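Local coordinates for protein lasso peptide isopeptidase AtxE2 (Asticcacaulis excentricus, PDB 5TXE) that hydrolyses the isopeptide bond of the threaded lasso peptides astexin-2 and astexin-3, opening the knotted substrates into linear peptides, at residues Ala325-Ala330 and His346-Leu351; Glu366-Pro371 and Gly442-Gly447; Lys401-Thr406 and Ser417-Pro422; Tyr438-Phe443 and Val464-Ser469. The protein carries 1 engineered substitution. All blocks are in the same frame, centred on the assembly; numbering follows the deposited sequence.

Contact 1 of 4, residues Ala325-Ala330 and His346-Leu351; sequences ASNEMA and HATGLL
Met329 packs tightly against the neighbouring strand and the turn after it, while Glu328 and His346 meet on the solvent side of the same ladder. In the tight part, Met329 and Ala347 form an antiparallel hydrogen-bonded pair, with Met329 N 2.9 Å from Ala347 O and Ala347 N 3.1 Å from Met329 O. Met329 CG, set beside the backbone N, comes within 3.2 Å of Gly349 O; the bends at chi2 and chi3 then bring CE to 3.9 Å from Leu351 CB. Leu319 and Trp345 add to this apolar patch. The strands belong to a four-stranded antiparallel sheet consistent with a propeller blade of this peptidase family, and a classic beta bulge places both Asn327 and Glu328 opposite Glu322. Beyond the last pair the backbones part: one water bridges Asn327 O and Gly349 O, and another lies by Asn327 O and accepts from Gly349 N. The looser side carries His346, whose chi1 of 64° sets the exposed ring beside the extended Glu328. His346 ND1 donates to Glu328 OE1 at 2.9 Å on the syn lone pair, but the bond is bent (141°), although ring and carboxylate planes are only 17° apart. With ND1 serving as donor beside a carboxylate, the pairing would probably favour a protonated His346, an effect that solvent should weaken.

Contact 2 of 4, residues Glu366-Pro371 and Gly442-Gly447; sequences ESALQP and GFLRGG
Phe443 lays one face of its ring over Pro371, whose CB stands 4.0 Å from the ring centroid and 14° off the normal, a CH-pi contact. Pro371 CD adds an approach of 3.9 Å to Phe443 CE1. The chi1 of 173° swings the ring away from its own backbone N and onto the proline; the backbone N of Arg445 lies over the opposite face, and Ser367 O sits in plane at the edge. The Arg445 guanidinium has Phe443 CE2 over one of its faces, and its NH1 is bound to Leu46 O.

Behind the ring, the backbone is held at two points. Phe443 N donates to Glu366 OE1 at 2.7 Å in an almost straight bond (178°), which uses the anti lone pair of the carboxylate; Arg372 and Gln352 hold OE2. A water that donates to both Glu366 OE1 and Phe443 O gives OE1 a second partner. Gly442, lacking a side chain, has its CA 3.4 Å from Glu366 OE1. One residue on, Leu444 N donates to Ala368 O at 2.9 Å, and Leu444 CD1 touches Ala368 CB at 4.0 Å. Ala368 lies in the type I turn Ser367-Gln370 at the end of a blade-like sheet, so the contact joins that sheet to the loop after strand 431-436, which also bears Tyr438. Two short, nearly straight bonds and an aromatic ring with a proline over one face suggest that the loop backbone is held at Phe443 and Leu444, and the negative charge of Glu366 is probably offset by Arg372 and the other donors around it.

Contact 3 of 4, residues Lys401-Thr406 and Ser417-Pro422; sequences KVERLT and SDLVLP
A beta hairpin, strands 401-408 and 414-421, pairs Lys401, Glu403 and Leu405 with Leu421, Leu419 and Ser417 as antiparallel hydrogen-bonded pairs. Each pair closes with two backbone bonds; the shortest include Leu421 N to Lys401 O and Leu405 N to Ser417 O, both 2.8 Å. Between them come the non-hydrogen-bonded pairs Val402-Val420 and Arg404-Asp418. On the face that carries these two pairs, Arg404 grips Asp418 side-on: NE reaches OD1 at 3.0 Å in a nearly straight bond (174°), and NH2 reaches OD2 at 3.1 Å on its syn lone pair. Guanidinium and carboxylate planes are turned 35° apart, so OD1 lies in the guanidinium plane while OD2 is tilted out of it. Arg404 bends at chi2 and chi3 to bring this edge round to the aspartate. The hairpin is the outer edge of the mixed eight-stranded sheet of the alpha/beta-hydrolase domain, where strand 414-421 pairs in turn with strand 463-467, antiparallel. OD2 of Asp418 also receives Ser440 OG, and Asn327 takes a bond from NH1 of Arg404. On the other face, Leu419 CB rests 4.0 Å from Leu405 CG, and Leu419 CD2 lies 4.0 Å from Glu403 OE1, the two side chains running alongside each other. Helix 494-512 covers this face through Leu510 on Leu419, and Glu403 OE2 pairs with Arg513.

Contact 4 of 4, residues Tyr438-Phe443 and Val464-Ser469; sequences YSSRGF and VLSFHS
The His468 ring is met at its edge by Ser440 N, which donates to ND1 at 3.1 Å and lies only 9° out of the ring plane; a water near NE2 lies at the edge as well. Over one face stand Tyr438 O and a second water, and Phe416 also stacks with the ring. Arg441 crosses it with CG 3.6 Å from His468 CE1, its guanidinium turned 88° to the imidazole. The edge water accepts from Arg441 NH2, whereas NH1 goes to Ser326 O. Tyr438 O is gripped twice: Ser469 N donates at 2.9 Å, and the face water donates at 2.9 Å. Deeper in, Ser440 OG and Ser466 OG lie 2.7 Å apart, and Asp418 is a further partner of Ser440 OG. Both hydroxyls are swung away from their own backbone N (Ser440 chi1 -159°), which points them at each other, and a water joins Ser466 OG to Ser439 O. These bonds hold the backbone at Tyr438, the residue that stabilises the alkoxide intermediate and follows a cis peptide; its side chain touches Ala527, the engineered nucleophile position, and its ring meets an aromatic side chain of the bound peptide edge-to-face. The loop 438-443 thus crosses the end of strand 463-467, which lies between strands 414-421 and 431-436, with helix 494-512 against Phe467 and helix 454-459 against Ser466.

From the N terminus, contact 1 closes a short loop over the hairpin 328-335 and 342-347 and runs straight into strand 350-357 of the next sheet. Contact 2 then opens on strand 360-367 of that sheet and closes 71 residues later in the loop after strand 431-436; within that span lies contact 3, the hairpin at the edge of the hydrolase sheet. Contact 4 starts on the loop where contact 2 ends, sharing Gly442 and Phe443, and closes on strand 463-467, next to strand 414-421 of contact 3. Arg404 and Arg441 reach from contacts 3 and 4 to contact 1, tying the blade-like sheets to the hydrolase domain.

Contact 1 of 4, residues Ala325-Ala330 and His346-Leu351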
loop_
_atom_site.group_PDB
_atom_site.type_symbol
_atom_site.label_atom_id
_atom_site.label_comp_id
_atom_site.label_asym_id
_atom_site.label_seq_id
_atom_site.Cartn_x
_atom_site.Cartn_y
_atom_site.Cartn_z
ATOM N N ALA A 325 2.966 4.965 -20.001
ATOM C CA ALA A 325 3.437 4.414 -18.739
ATOM C C ALA A 325 2.287 3.841 -17.941
ATOM O O ALA A 325 2.324 3.868 -16.726
ATOM C CB ALA A 325 4.149 5.498 -17.912
ATOM N N SER A 326 1.252 3.349 -18.615
ATOM C CA SER A 326 0.089 2.765 -17.942
ATOM C C SER A 326 -0.590 3.701 -16.964
ATOM O O SER A 326 -1.175 3.243 -16.005
ATOM C CB SER A 326 0.475 1.470 -17.191
ATOM O OG SER A 326 0.837 0.489 -18.135
ATOM N N ASN A 327 -0.526 5.001 -17.197
ATOM C CA ASN A 327 -1.042 5.934 -16.187
ATOM C C ASN A 327 -2.581 5.955 -15.974
ATOM O O ASN A 327 -3.057 6.417 -14.924
ATOM C CB ASN A 327 -0.525 7.325 -16.462
ATOM C CG ASN A 327 -1.317 8.063 -17.508
ATOM O OD1 ASN A 327 -2.178 8.864 -17.187
ATOM N ND2 ASN A 327 -1.038 7.792 -18.753
ATOM N N GLU A 328 -3.350 5.416 -16.916
ATOM C CA GLU A 328 -4.806 5.457 -16.810
ATOM C C GLU A 328 -5.426 4.121 -16.591
ATOM O O GLU A 328 -4.795 3.107 -16.790
ATOM C CB GLU A 328 -5.399 6.041 -18.066
ATOM C CG GLU A 328 -5.102 7.517 -18.227
ATOM C CD GLU A 328 -5.923 8.121 -19.347
ATOM O OE1 GLU A 328 -7.130 7.796 -19.429
ATOM O OE2 GLU A 328 -5.362 8.879 -20.154
ATOM N N MET A 329 -6.648 4.120 -16.075
ATOM C CA MET A 329 -7.463 2.927 -15.992
ATOM C C MET A 329 -8.497 3.062 -17.074
ATOM O O MET A 329 -8.910 4.157 -17.375
ATOM C CB MET A 329 -8.247 2.851 -14.683
ATOM C CG MET A 329 -7.396 2.661 -13.459
ATOM S SD MET A 329 -7.355 0.988 -12.839
ATOM C CE MET A 329 -9.079 0.641 -12.719
ATOM N N ALA A 330 -8.984 1.930 -17.558
ATOM C CA ALA A 330 -10.050 1.893 -18.566
ATOM C C ALA A 330 -10.951 0.690 -18.346
ATOM O O ALA A 330 -10.510 -0.353 -17.912
ATOM C CB ALA A 330 -9.447 1.852 -19.972
ATOM N N HIS A 346 -12.505 5.799 -19.317
ATOM C CA HIS A 346 -11.098 5.819 -18.947
ATOM C C HIS A 346 -10.795 7.116 -18.184
ATOM O O HIS A 346 -11.415 8.128 -18.429
ATOM C CB HIS A 346 -10.199 5.722 -20.172
ATOM C CG HIS A 346 -10.324 6.897 -21.091
ATOM N ND1 HIS A 346 -9.258 7.709 -21.441
ATOM C CD2 HIS A 346 -11.408 7.412 -21.712
ATOM C CE1 HIS A 346 -9.683 8.668 -22.242
ATOM N NE2 HIS A 346 -10.984 8.513 -22.416
ATOM N N ALA A 347 -9.836 7.073 -17.259
ATOM C CA ALA A 347 -9.473 8.242 -16.446
ATOM C C ALA A 347 -8.157 7.964 -15.747
ATOM O O ALA A 347 -7.729 6.795 -15.616
ATOM C CB ALA A 347 -10.528 8.506 -15.408
ATOM N N THR A 348 -7.491 9.017 -15.327
ATOM C CA THR A 348 -6.426 8.877 -14.328
ATOM C C THR A 348 -7.170 8.474 -13.009
ATOM O O THR A 348 -8.381 8.595 -12.919
ATOM C CB THR A 348 -5.618 10.158 -14.233
ATOM O OG1 THR A 348 -6.442 11.220 -13.806
ATOM C CG2 THR A 348 -5.092 10.539 -15.581
ATOM N N GLY A 349 -6.511 7.817 -12.084
ATOM C CA GLY A 349 -7.183 7.364 -10.887
ATOM C C GLY A 349 -7.246 5.859 -10.829
ATOM O O GLY A 349 -6.596 5.160 -11.605
ATOM N N LEU A 350 -8.033 5.387 -9.890
ATOM C CA LEU A 350 -8.178 3.994 -9.626
ATOM C C LEU A 350 -9.634 3.684 -9.381
ATOM O O LEU A 350 -10.358 4.501 -8.819
ATOM C CB LEU A 350 -7.390 3.617 -8.359
ATOM C CG LEU A 350 -5.892 3.872 -8.363
ATOM C CD1 LEU A 350 -5.240 3.878 -6.966
ATOM C CD2 LEU A 350 -5.269 2.805 -9.238
ATOM N N LEU A 351 -10.033 2.485 -9.784
ATOM C CA LEU A 351 -11.303 1.899 -9.381
ATOM C C LEU A 351 -10.978 0.642 -8.640
ATOM O O LEU A 351 -10.278 -0.209 -9.157
ATOM C CB LEU A 351 -12.157 1.521 -10.573
ATOM C CG LEU A 351 -12.641 2.623 -11.461
ATOM C CD1 LEU A 351 -13.391 1.972 -12.619
ATOM C CD2 LEU A 351 -13.551 3.568 -10.717
HETATM O O HOH W 1 -4.243 4.902 -12.952
HETATM O O HOH W 2 -3.683 7.890 -12.245
#

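Contact 2 of 4, residues Glu366-Pro371 and Gly442-Gly447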
loop_
_atom_site.group_PDB
_atom_site.type_symbol
_atom_site.label_atom_id
_atom_site.label_comp_id
_atom_site.label_asym_id
_atom_site.label_seq_id
_atom_site.Cartn_x
_atom_site.Cartn_y
_atom_site.Cartn_z
ATOM N N GLU A 366 -10.640 6.810 -6.579
ATOM C CA GLU A 366 -9.836 7.938 -6.125
ATOM C C GLU A 366 -9.014 8.505 -7.249
ATOM O O GLU A 366 -8.783 7.830 -8.237
ATOM C CB GLU A 366 -8.936 7.531 -4.936
ATOM C CG GLU A 366 -8.043 6.387 -5.196
ATOM C CD GLU A 366 -7.110 6.116 -4.030
ATOM O OE1 GLU A 366 -6.230 6.982 -3.804
ATOM O OE2 GLU A 366 -7.203 5.029 -3.400
ATOM N N SER A 367 -8.626 9.766 -7.101
ATOM C CA SER A 367 -7.751 10.388 -8.044
ATOM C C SER A 367 -7.027 11.509 -7.326
ATOM O O SER A 367 -7.226 11.710 -6.127
ATOM C CB SER A 367 -8.534 10.876 -9.280
ATOM O OG SER A 367 -9.334 11.986 -8.968
ATOM N N ALA A 368 -6.217 12.254 -8.060
ATOM C CA ALA A 368 -5.208 13.099 -7.456
ATOM C C ALA A 368 -5.779 13.949 -6.360
ATOM O O ALA A 368 -5.144 14.065 -5.295
ATOM C CB ALA A 368 -4.528 13.979 -8.498
ATOM N N LEU A 369 -6.923 14.573 -6.630
ATOM C CA LEU A 369 -7.547 15.483 -5.675
ATOM C C LEU A 369 -8.847 14.955 -5.143
ATOM O O LEU A 369 -9.586 15.693 -4.522
ATOM C CB LEU A 369 -7.764 16.860 -6.284
ATOM C CG LEU A 369 -6.464 17.590 -6.605
ATOM C CD1 LEU A 369 -6.767 18.942 -7.264
ATOM C CD2 LEU A 369 -5.609 17.827 -5.376
ATOM N N GLN A 370 -9.056 13.656 -5.259
ATOM C CA GLN A 370 -10.262 13.001 -4.747
ATOM C C GLN A 370 -9.878 11.820 -3.891
ATOM O O GLN A 370 -9.444 10.811 -4.395
ATOM C CB GLN A 370 -11.096 12.465 -5.940
ATOM C CG GLN A 370 -12.281 11.590 -5.572
ATOM C CD GLN A 370 -13.282 12.394 -4.788
ATOM O OE1 GLN A 370 -13.864 13.293 -5.341
ATOM N NE2 GLN A 370 -13.421 12.134 -3.469
ATOM N N PRO A 371 -10.048 11.922 -2.582
ATOM C CA PRO A 371 -9.802 10.771 -1.717
ATOM C C PRO A 371 -10.808 9.682 -1.973
ATOM O O PRO A 371 -11.835 9.911 -2.582
ATOM C CB PRO A 371 -9.978 11.289 -0.282
ATOM C CG PRO A 371 -10.332 12.720 -0.397
ATOM C CD PRO A 371 -10.377 13.149 -1.838
ATOM N N GLY A 442 -3.323 7.515 -7.388
ATOM C CA GLY A 442 -4.578 7.762 -6.687
ATOM C C GLY A 442 -4.491 9.103 -6.032
ATOM O O GLY A 442 -3.865 10.021 -6.571
ATOM N N PHE A 443 -5.131 9.203 -4.867
ATOM C CA PHE A 443 -5.225 10.459 -4.156
ATOM C C PHE A 443 -3.836 10.869 -3.647
ATOM O O PHE A 443 -3.098 10.049 -3.164
ATOM C CB PHE A 443 -6.249 10.337 -3.038
ATOM C CG PHE A 443 -6.292 11.504 -2.151
ATOM C CD1 PHE A 443 -6.527 12.783 -2.669
ATOM C CD2 PHE A 443 -6.054 11.354 -0.751
ATOM C CE1 PHE A 443 -6.509 13.914 -1.822
ATOM C CE2 PHE A 443 -6.059 12.473 0.098
ATOM C CZ PHE A 443 -6.288 13.758 -0.436
ATOM N N LEU A 444 -3.475 12.117 -3.841
ATOM C CA LEU A 444 -2.190 12.637 -3.344
ATOM C C LEU A 444 -2.277 12.851 -1.849
ATOM O O LEU A 444 -2.751 13.888 -1.402
ATOM C CB LEU A 444 -1.882 13.942 -4.039
ATOM C CG LEU A 444 -1.685 13.799 -5.572
ATOM C CD1 LEU A 444 -1.492 15.165 -6.191
ATOM C CD2 LEU A 444 -0.542 12.908 -5.960
ATOM N N ARG A 445 -1.894 11.832 -1.073
ATOM C CA ARG A 445 -2.047 11.860 0.384
ATOM C C ARG A 445 -0.628 11.973 0.963
ATOM O O ARG A 445 -0.144 13.103 1.125
ATOM C CB ARG A 445 -2.816 10.631 0.839
ATOM C CG ARG A 445 -3.109 10.487 2.317
ATOM C CD ARG A 445 -3.892 9.257 2.774
ATOM N NE ARG A 445 -5.284 9.233 2.421
ATOM C CZ ARG A 445 -6.252 9.635 3.216
ATOM N NH1 ARG A 445 -6.001 10.204 4.378
ATOM N NH2 ARG A 445 -7.472 9.518 2.792
ATOM N N GLY A 446 0.055 10.854 1.202
ATOM C CA GLY A 446 1.396 10.903 1.826
ATOM C C GLY A 446 2.435 10.089 1.085
ATOM O O GLY A 446 3.516 9.791 1.611
ATOM N N GLY A 447 2.132 9.727 -0.160
ATOM C CA GLY A 447 3.024 8.856 -0.921
ATOM C C GLY A 447 3.010 7.487 -0.313
ATOM O O GLY A 447 2.133 7.181 0.488
HETATM O O HOH W 3 -3.907 7.463 -2.244
#

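Contact 3 of 4, residues Lys401-Thr406 and Ser417-Pro422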
loop_
_atom_site.group_PDB
_atom_site.type_symbol
_atom_site.label_atom_id
_atom_site.label_comp_id
_atom_site.label_asym_id
_atom_site.label_seq_id
_atom_site.Cartn_x
_atom_site.Cartn_y
_atom_site.Cartn_z
ATOM N N LYS A 401 -2.562 23.120 -7.405
ATOM C CA LYS A 401 -2.758 22.801 -8.801
ATOM C C LYS A 401 -1.952 21.513 -9.084
ATOM O O LYS A 401 -0.799 21.413 -8.680
ATOM C CB LYS A 401 -2.280 23.999 -9.642
ATOM C CG LYS A 401 -2.393 23.830 -11.164
ATOM C CD LYS A 401 -1.626 24.924 -11.952
ATOM C CE LYS A 401 -0.873 24.409 -13.194
ATOM N NZ LYS A 401 -1.761 24.165 -14.362
ATOM N N VAL A 402 -2.557 20.549 -9.781
ATOM C CA VAL A 402 -1.905 19.317 -10.181
ATOM C C VAL A 402 -1.774 19.178 -11.700
ATOM O O VAL A 402 -2.717 19.413 -12.429
ATOM C CB VAL A 402 -2.715 18.107 -9.705
ATOM C CG1 VAL A 402 -1.919 16.825 -9.933
ATOM C CG2 VAL A 402 -3.002 18.258 -8.241
ATOM N N GLU A 403 -0.640 18.702 -12.167
ATOM C CA GLU A 403 -0.445 18.501 -13.567
ATOM C C GLU A 403 0.332 17.195 -13.758
ATOM O O GLU A 403 1.381 17.007 -13.165
ATOM C CB GLU A 403 0.328 19.707 -14.093
ATOM C CG GLU A 403 1.265 19.381 -15.215
ATOM C CD GLU A 403 2.086 20.583 -15.713
ATOM O OE1 GLU A 403 2.066 21.703 -15.065
ATOM O OE2 GLU A 403 2.776 20.357 -16.756
ATOM N N ARG A 404 -0.161 16.291 -14.586
ATOM C CA ARG A 404 0.551 15.052 -14.834
ATOM C C ARG A 404 1.669 15.221 -15.834
ATOM O O ARG A 404 1.419 15.714 -16.910
ATOM C CB ARG A 404 -0.376 14.009 -15.370
ATOM C CG ARG A 404 0.315 12.666 -15.557
ATOM C CD ARG A 404 -0.658 11.527 -15.323
ATOM N NE ARG A 404 -0.989 11.346 -13.909
ATOM C CZ ARG A 404 -1.698 10.328 -13.429
ATOM N NH1 ARG A 404 -2.158 9.360 -14.234
ATOM N NH2 ARG A 404 -1.925 10.256 -12.136
ATOM N N LEU A 405 2.885 14.813 -15.456
ATOM C CA LEU A 405 4.095 14.918 -16.252
ATOM C C LEU A 405 4.337 13.590 -16.930
ATOM O O LEU A 405 4.090 12.528 -16.333
ATOM C CB LEU A 405 5.355 15.190 -15.391
ATOM C CG LEU A 405 5.397 16.403 -14.490
ATOM C CD1 LEU A 405 6.614 16.314 -13.575
ATOM C CD2 LEU A 405 5.458 17.666 -15.305
ATOM N N THR A 406 4.920 13.666 -18.129
ATOM C CA THR A 406 5.297 12.505 -18.871
ATOM C C THR A 406 6.584 12.714 -19.593
ATOM O O THR A 406 6.881 13.792 -20.125
ATOM C CB THR A 406 4.241 12.143 -19.931
ATOM O OG1 THR A 406 4.048 13.259 -20.776
ATOM C CG2 THR A 406 2.880 11.734 -19.299
ATOM N N SER A 417 4.592 11.046 -13.681
ATOM C CA SER A 417 4.579 11.503 -12.313
ATOM C C SER A 417 3.680 12.702 -12.216
ATOM O O SER A 417 3.268 13.206 -13.238
ATOM C CB SER A 417 5.987 11.876 -11.883
ATOM O OG SER A 417 6.771 10.707 -11.748
ATOM N N ASP A 418 3.345 13.150 -11.006
ATOM C CA ASP A 418 2.472 14.300 -10.813
ATOM C C ASP A 418 3.231 15.456 -10.202
ATOM O O ASP A 418 3.999 15.261 -9.291
ATOM C CB ASP A 418 1.247 13.919 -9.981
ATOM C CG ASP A 418 0.242 13.015 -10.773
ATOM O OD1 ASP A 418 -0.192 13.426 -11.899
ATOM O OD2 ASP A 418 -0.100 11.890 -10.303
ATOM N N LEU A 419 3.064 16.650 -10.779
ATOM C CA LEU A 419 3.606 17.865 -10.287
ATOM C C LEU A 419 2.497 18.567 -9.527
ATOM O O LEU A 419 1.396 18.732 -10.029
ATOM C CB LEU A 419 4.119 18.705 -11.426
ATOM C CG LEU A 419 4.547 20.112 -11.036
ATOM C CD1 LEU A 419 5.743 20.068 -10.105
ATOM C CD2 LEU A 419 4.872 20.984 -12.259
ATOM N N VAL A 420 2.796 18.992 -8.303
ATOM C CA VAL A 420 1.828 19.706 -7.499
ATOM C C VAL A 420 2.382 21.051 -7.185
ATOM O O VAL A 420 3.531 21.150 -6.748
ATOM C CB VAL A 420 1.584 18.956 -6.204
ATOM C CG1 VAL A 420 0.435 19.560 -5.415
ATOM C CG2 VAL A 420 1.331 17.472 -6.495
ATOM N N LEU A 421 1.619 22.117 -7.412
ATOM C CA LEU A 421 2.137 23.474 -7.168
ATOM C C LEU A 421 1.329 24.178 -6.123
ATOM O O LEU A 421 0.153 23.920 -5.969
ATOM C CB LEU A 421 2.104 24.298 -8.446
ATOM C CG LEU A 421 3.007 23.703 -9.539
ATOM C CD1 LEU A 421 2.724 24.298 -10.933
ATOM C CD2 LEU A 421 4.455 23.909 -9.194
ATOM N N PRO A 422 1.938 25.116 -5.423
ATOM C CA PRO A 422 1.179 25.840 -4.422
ATOM C C PRO A 422 -0.021 26.531 -5.017
ATOM O O PRO A 422 0.052 26.957 -6.156
ATOM C CB PRO A 422 2.149 26.895 -3.935
ATOM C CG PRO A 422 3.494 26.413 -4.334
ATOM C CD PRO A 422 3.320 25.592 -5.561
#

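Contact 4 of 4, residues Tyr438-Phe443 and Val464-Ser469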
loop_
_atom_site.group_PDB
_atom_site.type_symbol
_atom_site.label_atom_id
_atom_site.label_comp_id
_atom_site.label_asym_id
_atom_site.label_seq_id
_atom_site.Cartn_x
_atom_site.Cartn_y
_atom_site.Cartn_z
ATOM N N TYR A 438 6.376 6.306 -3.852
ATOM C CA TYR A 438 6.819 6.008 -5.216
ATOM C C TYR A 438 5.677 5.524 -6.085
ATOM O O TYR A 438 5.929 4.889 -7.113
ATOM C CB TYR A 438 7.925 4.956 -5.251
ATOM C CG TYR A 438 7.718 3.724 -4.374
ATOM C CD1 TYR A 438 7.061 2.581 -4.861
ATOM C CD2 TYR A 438 8.185 3.699 -3.051
ATOM C CE1 TYR A 438 6.889 1.472 -4.062
ATOM C CE2 TYR A 438 8.024 2.583 -2.263
ATOM C CZ TYR A 438 7.397 1.466 -2.761
ATOM O OH TYR A 438 7.253 0.361 -1.969
ATOM N N SER A 439 4.445 5.822 -5.658
ATOM C CA SER A 439 3.284 5.637 -6.489
ATOM C C SER A 439 2.385 6.856 -6.445
ATOM O O SER A 439 2.171 7.475 -5.391
ATOM C CB SER A 439 2.475 4.366 -6.228
ATOM O OG SER A 439 2.438 4.048 -4.895
ATOM N N SER A 440 1.858 7.177 -7.623
ATOM C CA SER A 440 1.079 8.372 -7.824
ATOM C C SER A 440 -0.190 8.114 -8.625
ATOM O O SER A 440 -0.617 8.986 -9.375
ATOM C CB SER A 440 1.919 9.460 -8.524
ATOM O OG SER A 440 1.311 10.725 -8.259
ATOM N N ARG A 441 -0.841 6.974 -8.432
ATOM C CA ARG A 441 -2.029 6.691 -9.236
ATOM C C ARG A 441 -3.274 7.318 -8.704
ATOM O O ARG A 441 -4.196 7.595 -9.479
ATOM C CB ARG A 441 -2.276 5.192 -9.399
ATOM C CG ARG A 441 -1.112 4.469 -10.052
ATOM C CD ARG A 441 -1.538 3.072 -10.565
ATOM N NE ARG A 441 -0.597 2.557 -11.542
ATOM C CZ ARG A 441 -0.760 2.607 -12.862
ATOM N NH1 ARG A 441 -1.831 3.159 -13.438
ATOM N NH2 ARG A 441 0.178 2.073 -13.619
ATOM N N GLY A 442 -3.323 7.515 -7.388
ATOM C CA GLY A 442 -4.578 7.762 -6.687
ATOM C C GLY A 442 -4.491 9.103 -6.032
ATOM O O GLY A 442 -3.865 10.021 -6.571
ATOM N N PHE A 443 -5.131 9.203 -4.867
ATOM C CA PHE A 443 -5.225 10.459 -4.156
ATOM C C PHE A 443 -3.836 10.869 -3.647
ATOM O O PHE A 443 -3.098 10.049 -3.164
ATOM C CB PHE A 443 -6.249 10.337 -3.038
ATOM C CG PHE A 443 -6.292 11.504 -2.151
ATOM C CD1 PHE A 443 -6.527 12.783 -2.669
ATOM C CD2 PHE A 443 -6.054 11.354 -0.751
ATOM C CE1 PHE A 443 -6.509 13.914 -1.822
ATOM C CE2 PHE A 443 -6.059 12.473 0.098
ATOM C CZ PHE A 443 -6.288 13.758 -0.436
ATOM N N VAL A 464 5.989 20.038 -5.455
ATOM C CA VAL A 464 6.078 18.660 -5.015
ATOM C C VAL A 464 5.968 17.755 -6.242
ATOM O O VAL A 464 5.070 17.913 -7.067
ATOM C CB VAL A 464 4.953 18.282 -4.035
ATOM C CG1 VAL A 464 5.155 16.860 -3.545
ATOM C CG2 VAL A 464 4.932 19.222 -2.877
ATOM N N LEU A 465 6.924 16.870 -6.367
ATOM C CA LEU A 465 6.893 15.861 -7.365
ATOM C C LEU A 465 6.454 14.586 -6.698
ATOM O O LEU A 465 7.188 14.002 -5.909
ATOM C CB LEU A 465 8.262 15.701 -7.997
ATOM C CG LEU A 465 8.392 14.618 -9.055
ATOM C CD1 LEU A 465 7.566 14.900 -10.274
ATOM C CD2 LEU A 465 9.860 14.514 -9.446
ATOM N N SER A 466 5.270 14.148 -7.058
ATOM C CA SER A 466 4.746 12.861 -6.669
ATOM C C SER A 466 5.179 11.863 -7.731
ATOM O O SER A 466 4.549 11.721 -8.788
ATOM C CB SER A 466 3.223 12.941 -6.562
ATOM O OG SER A 466 2.674 11.727 -6.132
ATOM N N PHE A 467 6.264 11.172 -7.411
ATOM C CA PHE A 467 6.970 10.253 -8.296
ATOM C C PHE A 467 6.353 8.908 -8.386
ATOM O O PHE A 467 6.067 8.298 -7.383
ATOM C CB PHE A 467 8.356 10.032 -7.710
ATOM C CG PHE A 467 9.259 9.168 -8.519
ATOM C CD1 PHE A 467 9.449 9.386 -9.871
ATOM C CD2 PHE A 467 10.009 8.204 -7.895
ATOM C CE1 PHE A 467 10.324 8.588 -10.611
ATOM C CE2 PHE A 467 10.906 7.410 -8.617
ATOM C CZ PHE A 467 11.077 7.619 -9.974
ATOM N N HIS A 468 6.138 8.451 -9.611
ATOM C CA HIS A 468 5.651 7.132 -9.826
ATOM C C HIS A 468 6.778 6.349 -10.400
ATOM O O HIS A 468 7.139 6.491 -11.537
ATOM C CB HIS A 468 4.475 7.100 -10.759
ATOM C CG HIS A 468 3.842 5.766 -10.804
ATOM N ND1 HIS A 468 2.801 5.420 -9.957
ATOM C CD2 HIS A 468 4.139 4.653 -11.523
ATOM C CE1 HIS A 468 2.472 4.154 -10.165
ATOM N NE2 HIS A 468 3.256 3.668 -11.122
ATOM N N SER A 469 7.345 5.501 -9.598
ATOM C CA SER A 469 8.516 4.795 -10.008
ATOM C C SER A 469 8.291 4.038 -11.328
ATOM O O SER A 469 7.295 3.349 -11.481
ATOM C CB SER A 469 8.884 3.791 -8.927
ATOM O OG SER A 469 10.221 3.430 -9.152
HETATM O O HOH W 4 5.520 2.593 -8.805
HETATM O O HOH W 5 1.570 10.025 -4.285
HETATM O O HOH W 6 1.850 0.738 -11.506
#